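Local coordinates for protein KLLA0C04147p (Kluyveromyces lactis, PDB 5H2A) that probably binds and transfers sterols as a member of the OSBP family, this chain being its ankyrin-repeat domain, at residues V110-V113 with L114-P118; C211-I214 with L215-G219. All coordinates share one frame; numbering follows the deposited sequence.

Interaction 1: residues V110-V113 with L114-P118; sequences VVTV and LMNHP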
ATOM      1  N   VAL A 110      -1.728   4.195  19.972  1.00 18.87           N
ATOM      2  CA  VAL A 110      -0.979   4.607  18.784  1.00 15.26           C
ATOM      3  C   VAL A 110      -1.258   3.657  17.621  1.00 15.64           C
ATOM      4  O   VAL A 110      -1.404   4.086  16.470  1.00 15.69           O
ATOM      5  CB  VAL A 110       0.526   4.665  19.127  1.00 17.82           C
ATOM      6  CG1 VAL A 110       1.361   4.997  17.877  1.00 13.86           C
ATOM      7  CG2 VAL A 110       0.773   5.687  20.237  1.00 18.04           C
ATOM      8  N   VAL A 111      -1.352   2.350  17.904  1.00 15.92           N
ATOM      9  CA  VAL A 111      -1.702   1.389  16.858  1.00 17.97           C
ATOM     10  C   VAL A 111      -3.032   1.768  16.216  1.00 16.85           C
ATOM     11  O   VAL A 111      -3.178   1.754  14.991  1.00 18.58           O
ATOM     12  CB  VAL A 111      -1.739  -0.036  17.436  1.00 14.66           C
ATOM     13  CG1 VAL A 111      -2.382  -0.983  16.440  1.00 18.73           C
ATOM     14  CG2 VAL A 111      -0.304  -0.511  17.784  1.00 16.60           C
ATOM     15  N   THR A 112      -4.011   2.140  17.037  1.00 17.37           N
ATOM     16  CA  THR A 112      -5.315   2.538  16.515  1.00 19.52           C
ATOM     17  C   THR A 112      -5.219   3.767  15.616  1.00 19.62           C
ATOM     18  O   THR A 112      -5.817   3.799  14.534  1.00 19.28           O
ATOM     19  CB  THR A 112      -6.271   2.792  17.681  1.00 25.50           C
ATOM     20  OG1 THR A 112      -6.503   1.555  18.363  1.00 23.35           O
ATOM     21  CG2 THR A 112      -7.597   3.345  17.185  1.00 31.74           C
ATOM     22  N   VAL A 113      -4.488   4.797  16.052  1.00 17.89           N
ATOM     23  CA  VAL A 113      -4.310   5.997  15.224  1.00 17.05           C
ATOM     24  C   VAL A 113      -3.696   5.635  13.875  1.00 18.74           C
ATOM     25  O   VAL A 113      -4.130   6.110  12.817  1.00 17.26           O
ATOM     26  CB  VAL A 113      -3.443   7.027  15.970  1.00 18.71           C
ATOM     27  CG1 VAL A 113      -3.027   8.178  15.032  1.00 22.05           C
ATOM     28  CG2 VAL A 113      -4.194   7.579  17.188  1.00 21.23           C
ATOM     29  N   LEU A 114      -2.650   4.813  13.891  1.00 18.29           N
ATOM     30  CA  LEU A 114      -1.972   4.475  12.645  1.00 16.22           C
ATOM     31  C   LEU A 114      -2.838   3.578  11.751  1.00 14.30           C
ATOM     32  O   LEU A 114      -2.900   3.790  10.535  1.00 18.20           O
ATOM     33  CB  LEU A 114      -0.637   3.803  12.976  1.00 13.90           C
ATOM     34  CG  LEU A 114       0.430   4.714  13.612  1.00 13.62           C
ATOM     35  CD1 LEU A 114       1.659   3.879  14.004  1.00 17.22           C
ATOM     36  CD2 LEU A 114       0.851   5.782  12.633  1.00 17.22           C
ATOM     37  N   MET A 115      -3.503   2.562  12.329  1.00 16.52           N
ATOM     38  CA  MET A 115      -4.375   1.695  11.519  1.00 18.55           C
ATOM     39  C   MET A 115      -5.519   2.481  10.892  1.00 24.00           C
ATOM     40  O   MET A 115      -6.036   2.088   9.838  1.00 22.05           O
ATOM     41  CB  MET A 115      -4.984   0.559  12.351  1.00 16.20           C
ATOM     42  CG  MET A 115      -4.000  -0.521  12.881  1.00 22.70           C
ATOM     43  SD  MET A 115      -3.285  -1.517  11.570  1.00 28.34           S
ATOM     44  CE  MET A 115      -4.661  -2.562  11.043  1.00 21.21           C
ATOM     45  N   ASN A 116      -5.945   3.571  11.534  1.00 20.94           N
ATOM     46  CA  ASN A 116      -6.991   4.427  10.975  1.00 21.60           C
ATOM     47  C   ASN A 116      -6.488   5.401   9.923  1.00 22.02           C
ATOM     48  O   ASN A 116      -7.308   6.080   9.292  1.00 22.07           O
ATOM     49  CB  ASN A 116      -7.690   5.196  12.097  1.00 25.42           C
ATOM     50  CG  ASN A 116      -8.670   4.324  12.856  1.00 36.76           C
ATOM     51  OD1 ASN A 116      -9.110   3.292  12.349  1.00 40.21           O
ATOM     52  ND2 ASN A 116      -9.006   4.725  14.079  1.00 41.00           N
ATOM     53  N   HIS A 117      -5.184   5.498   9.709  1.00 20.63           N
ATOM     54  CA  HIS A 117      -4.659   6.385   8.672  1.00 21.39           C
ATOM     55  C   HIS A 117      -5.027   5.847   7.294  1.00 21.91           C
ATOM     56  O   HIS A 117      -4.695   4.692   6.983  1.00 20.24           O
ATOM     57  CB  HIS A 117      -3.138   6.509   8.792  1.00 19.49           C
ATOM     58  CG  HIS A 117      -2.559   7.648   8.012  1.00 21.00           C
ATOM     59  ND1 HIS A 117      -2.554   7.687   6.636  1.00 22.72           N
ATOM     60  CD2 HIS A 117      -1.943   8.781   8.422  1.00 21.37           C
ATOM     61  CE1 HIS A 117      -1.971   8.799   6.229  1.00 25.84           C
ATOM     62  NE2 HIS A 117      -1.580   9.476   7.294  1.00 24.18           N
ATOM     63  N   PRO A 118      -5.687   6.638   6.441  1.00 23.23           N
ATOM     64  CA  PRO A 118      -6.131   6.120   5.130  1.00 23.32           C
ATOM     65  C   PRO A 118      -5.022   5.556   4.261  1.00 23.71           C
ATOM     66  O   PRO A 118      -5.305   4.714   3.393  1.00 22.11           O
ATOM     67  CB  PRO A 118      -6.773   7.345   4.457  1.00 29.09           C
ATOM     68  CG  PRO A 118      -6.890   8.393   5.511  1.00 35.83           C
ATOM     69  CD  PRO A 118      -5.931   8.083   6.601  1.00 23.96           C
TER
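Leu114 lies beside Val110 one helical turn on, the two side chains pointing the same way and meeting through CD1 of the leucine and CG1 of the valine at 4.0 Å. In the backbone, Leu114 N donates to Val110 O, 3.0 Å away, in a straight bond of 165°. Met115 repeats the pattern one step round helix 108-115: its N is 2.8 Å from Val111 O, and its CG rests 3.9 Å from Val111 CG1. That methyl is anti to its own backbone N (chi1 168°), which sets it beside its own carbonyl carbon, next to the methionine CG, while bends at chi2 and chi3 lead the thioether away. Asn116 N to Thr112 O, at 3.0 Å, is more bent, the donor standing tilted from the carbonyl plane; alongside, Asn116 ND2 sits 3.7 Å from Thr112 CG2. His117 N donates to Leu114 O, a shorter-span link as the chain turns. The imidazole is held at both nitrogens, NE2 by Thr75 and ND1 by the backbone N of Asp119. The segments fall in the predicted ankyrin repeat, where Leu114 and Met115 pack on Leu99 of helix 98-104 and Val111 on Met144 of helix 139-165. Chemically, the contact pairs regular backbone bonding with beta-branched valines, a leucine and a methionine, so one side of the helix can present an apolar surface while N-H groups and carbonyls one turn apart satisfy each other.

Interaction 2: residues C211-I214 with L215-G219; sequences CRWI and LDHGG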
ATOM      1  N   CYS A 211     -11.580  -6.778 -19.451  1.00 18.46           N
ATOM      2  CA  CYS A 211     -10.663  -7.918 -19.520  1.00 19.30           C
ATOM      3  C   CYS A 211      -9.214  -7.463 -19.632  1.00 20.93           C
ATOM      4  O   CYS A 211      -8.330  -8.035 -18.989  1.00 19.97           O
ATOM      5  CB  CYS A 211     -11.018  -8.825 -20.694  1.00 19.66           C
ATOM      6  SG  CYS A 211     -12.524  -9.746 -20.390  1.00 19.81           S
ATOM      7  N   ARG A 212      -8.945  -6.452 -20.463  1.00 19.91           N
ATOM      8  CA  ARG A 212      -7.574  -5.947 -20.572  1.00 21.31           C
ATOM      9  C   ARG A 212      -7.067  -5.433 -19.229  1.00 18.28           C
ATOM     10  O   ARG A 212      -5.926  -5.714 -18.836  1.00 20.52           O
ATOM     11  CB  ARG A 212      -7.504  -4.840 -21.628  1.00 33.73           C
ATOM     12  CG  ARG A 212      -6.226  -4.879 -22.457  1.00 50.43           C
ATOM     13  CD  ARG A 212      -6.040  -3.622 -23.303  1.00 49.45           C
ATOM     14  NE  ARG A 212      -7.096  -3.421 -24.290  1.00 48.65           N
ATOM     15  CZ  ARG A 212      -7.246  -4.157 -25.387  1.00 49.97           C
ATOM     16  NH1 ARG A 212      -6.420  -5.168 -25.632  1.00 51.82           N
ATOM     17  NH2 ARG A 212      -8.225  -3.886 -26.234  1.00 50.17           N
ATOM     18  N   TRP A 213      -7.898  -4.671 -18.520  1.00 17.89           N
ATOM     19  CA  TRP A 213      -7.515  -4.146 -17.214  1.00 20.74           C
ATOM     20  C   TRP A 213      -7.239  -5.276 -16.235  1.00 23.60           C
ATOM     21  O   TRP A 213      -6.223  -5.263 -15.516  1.00 19.71           O
ATOM     22  CB  TRP A 213      -8.611  -3.214 -16.670  1.00 21.60           C
ATOM     23  CG  TRP A 213      -8.106  -2.481 -15.465  1.00 22.78           C
ATOM     24  CD1 TRP A 213      -7.470  -1.270 -15.453  1.00 29.03           C
ATOM     25  CD2 TRP A 213      -8.103  -2.952 -14.110  1.00 23.22           C
ATOM     26  NE1 TRP A 213      -7.105  -0.938 -14.162  1.00 25.61           N
ATOM     27  CE2 TRP A 213      -7.476  -1.955 -13.320  1.00 27.76           C
ATOM     28  CE3 TRP A 213      -8.579  -4.111 -13.480  1.00 23.28           C
ATOM     29  CZ2 TRP A 213      -7.316  -2.085 -11.942  1.00 26.29           C
ATOM     30  CZ3 TRP A 213      -8.428  -4.232 -12.112  1.00 20.92           C
ATOM     31  CH2 TRP A 213      -7.794  -3.229 -11.357  1.00 22.12           C
ATOM     32  N   ILE A 214      -8.134  -6.272 -16.190  1.00 17.58           N
ATOM     33  CA  ILE A 214      -7.925  -7.408 -15.291  1.00 15.17           C
ATOM     34  C   ILE A 214      -6.612  -8.111 -15.622  1.00 19.73           C
ATOM     35  O   ILE A 214      -5.803  -8.399 -14.733  1.00 19.46           O
ATOM     36  CB  ILE A 214      -9.117  -8.380 -15.368  1.00 17.70           C
ATOM     37  CG1 ILE A 214     -10.374  -7.725 -14.787  1.00 17.02           C
ATOM     38  CG2 ILE A 214      -8.807  -9.676 -14.631  1.00 15.89           C
ATOM     39  CD1 ILE A 214     -11.663  -8.466 -15.172  1.00 17.91           C
ATOM     40  N   LEU A 215      -6.367  -8.372 -16.916  1.00 17.87           N
ATOM     41  CA  LEU A 215      -5.134  -9.076 -17.289  1.00 20.42           C
ATOM     42  C   LEU A 215      -3.891  -8.232 -17.020  1.00 25.81           C
ATOM     43  O   LEU A 215      -2.809  -8.783 -16.790  1.00 28.70           O
ATOM     44  CB  LEU A 215      -5.185  -9.502 -18.757  1.00 20.67           C
ATOM     45  CG  LEU A 215      -6.191 -10.618 -19.068  1.00 19.37           C
ATOM     46  CD1 LEU A 215      -6.322 -10.848 -20.577  1.00 23.59           C
ATOM     47  CD2 LEU A 215      -5.834 -11.915 -18.346  1.00 24.26           C
ATOM     48  N   ASP A 216      -4.015  -6.905 -17.033  1.00 24.43           N
ATOM     49  CA  ASP A 216      -2.876  -6.059 -16.684  1.00 28.11           C
ATOM     50  C   ASP A 216      -2.680  -5.904 -15.185  1.00 28.05           C
ATOM     51  O   ASP A 216      -1.704  -5.268 -14.773  1.00 25.73           O
ATOM     52  CB  ASP A 216      -3.021  -4.678 -17.316  1.00 27.66           C
ATOM     53  CG  ASP A 216      -2.864  -4.710 -18.817  1.00 39.24           C
ATOM     54  OD1 ASP A 216      -2.362  -5.731 -19.341  1.00 47.66           O
ATOM     55  OD2 ASP A 216      -3.239  -3.717 -19.476  1.00 41.29           O
ATOM     56  N   HIS A 217      -3.552  -6.472 -14.359  1.00 22.36           N
ATOM     57  CA  HIS A 217      -3.446  -6.306 -12.912  1.00 25.39           C
ATOM     58  C   HIS A 217      -3.539  -7.638 -12.191  1.00 26.97           C
ATOM     59  O   HIS A 217      -4.140  -7.748 -11.117  1.00 26.24           O
ATOM     60  CB  HIS A 217      -4.492  -5.316 -12.412  1.00 29.42           C
ATOM     61  CG  HIS A 217      -4.218  -3.914 -12.848  1.00 26.58           C
ATOM     62  ND1 HIS A 217      -4.577  -3.437 -14.093  1.00 27.75           N
ATOM     63  CD2 HIS A 217      -3.555  -2.904 -12.234  1.00 26.80           C
ATOM     64  CE1 HIS A 217      -4.179  -2.182 -14.211  1.00 34.29           C
ATOM     65  NE2 HIS A 217      -3.570  -1.830 -13.092  1.00 28.76           N
ATOM     66  N   GLY A 218      -2.939  -8.671 -12.768  1.00 29.79           N
ATOM     67  CA  GLY A 218      -2.759  -9.928 -12.081  1.00 32.00           C
ATOM     68  C   GLY A 218      -3.788 -10.992 -12.359  1.00 28.17           C
ATOM     69  O   GLY A 218      -3.693 -12.076 -11.772  1.00 25.91           O
ATOM     70  N   GLY A 219      -4.770 -10.729 -13.223  1.00 21.93           N
ATOM     71  CA  GLY A 219      -5.725 -11.760 -13.582  1.00 22.20           C
ATOM     72  C   GLY A 219      -5.037 -12.988 -14.138  1.00 29.99           C
ATOM     73  O   GLY A 219      -4.181 -12.870 -15.017  1.00 30.90           O
TER
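Ile214 O is gripped by two backbone amides, His217 N and Gly219 N, which approach from opposite faces of its carbonyl plane. The first stands 3.0 Å from Ile214 O, well above the plane; Gly219 N, also 3.0 Å from that oxygen, reaches five residues back. This is a six-to-one bond of the kind seen in the Schellman motif, though the motif's companion five-to-two bond is not made, and it goes with Gly218 at positive phi (97°), where a side chain would crowd the preceding carbonyl. Gly219 is constrained for another reason: a beta carbon there would run into Ile214 CG2. In this ankyrin-repeat domain the turn carries the chain out of helix 208-215, whose Ile214 packs on Val198 and Phe202 of helix 198-204. One turn back along the helix, His217 ND1 donates to Trp213 O, 2.8 Å away, with the oxygen in the imidazole plane. The same ring lies over one indole face as an offset stack, its centroid 3.9 Å from that of the five-membered ring and the planes only 16° apart. Trp213 CG is anti to the backbone N (chi1 -169°), laying the indole against the histidine, and NE1 bonds Asn173. A leucine in place of Trp213 would probably leave the imidazole face without its stacking partner and Asn173 OD1 without its indole mate. His217 CB adds a CH-pi contact, 4.1 Å from the six-membered indole ring's centroid.

In the fold
Interactions 1 and 2 illustrate how one helical element can be finished in different ways. They lie on opposite sides of the chain's centre, their own centres 31 Å apart. Both are partly buried, interaction 1 the more enclosed, with Asn116 its one exposed touching residue, and interaction 2 opening to solvent at Arg212, Asp216 and Gly218. Each packs on a preceding short helix and on the long helix 139-165, near opposite ends of it; helix 64-74 also covers interaction 1, helices 169-176 and 249-268 interaction 2. Interaction 1 relies on aliphatic neighbours, and its histidine turns to outside partners. In interaction 2 the histidine folds back onto its own helix, and two glycines shape the exit.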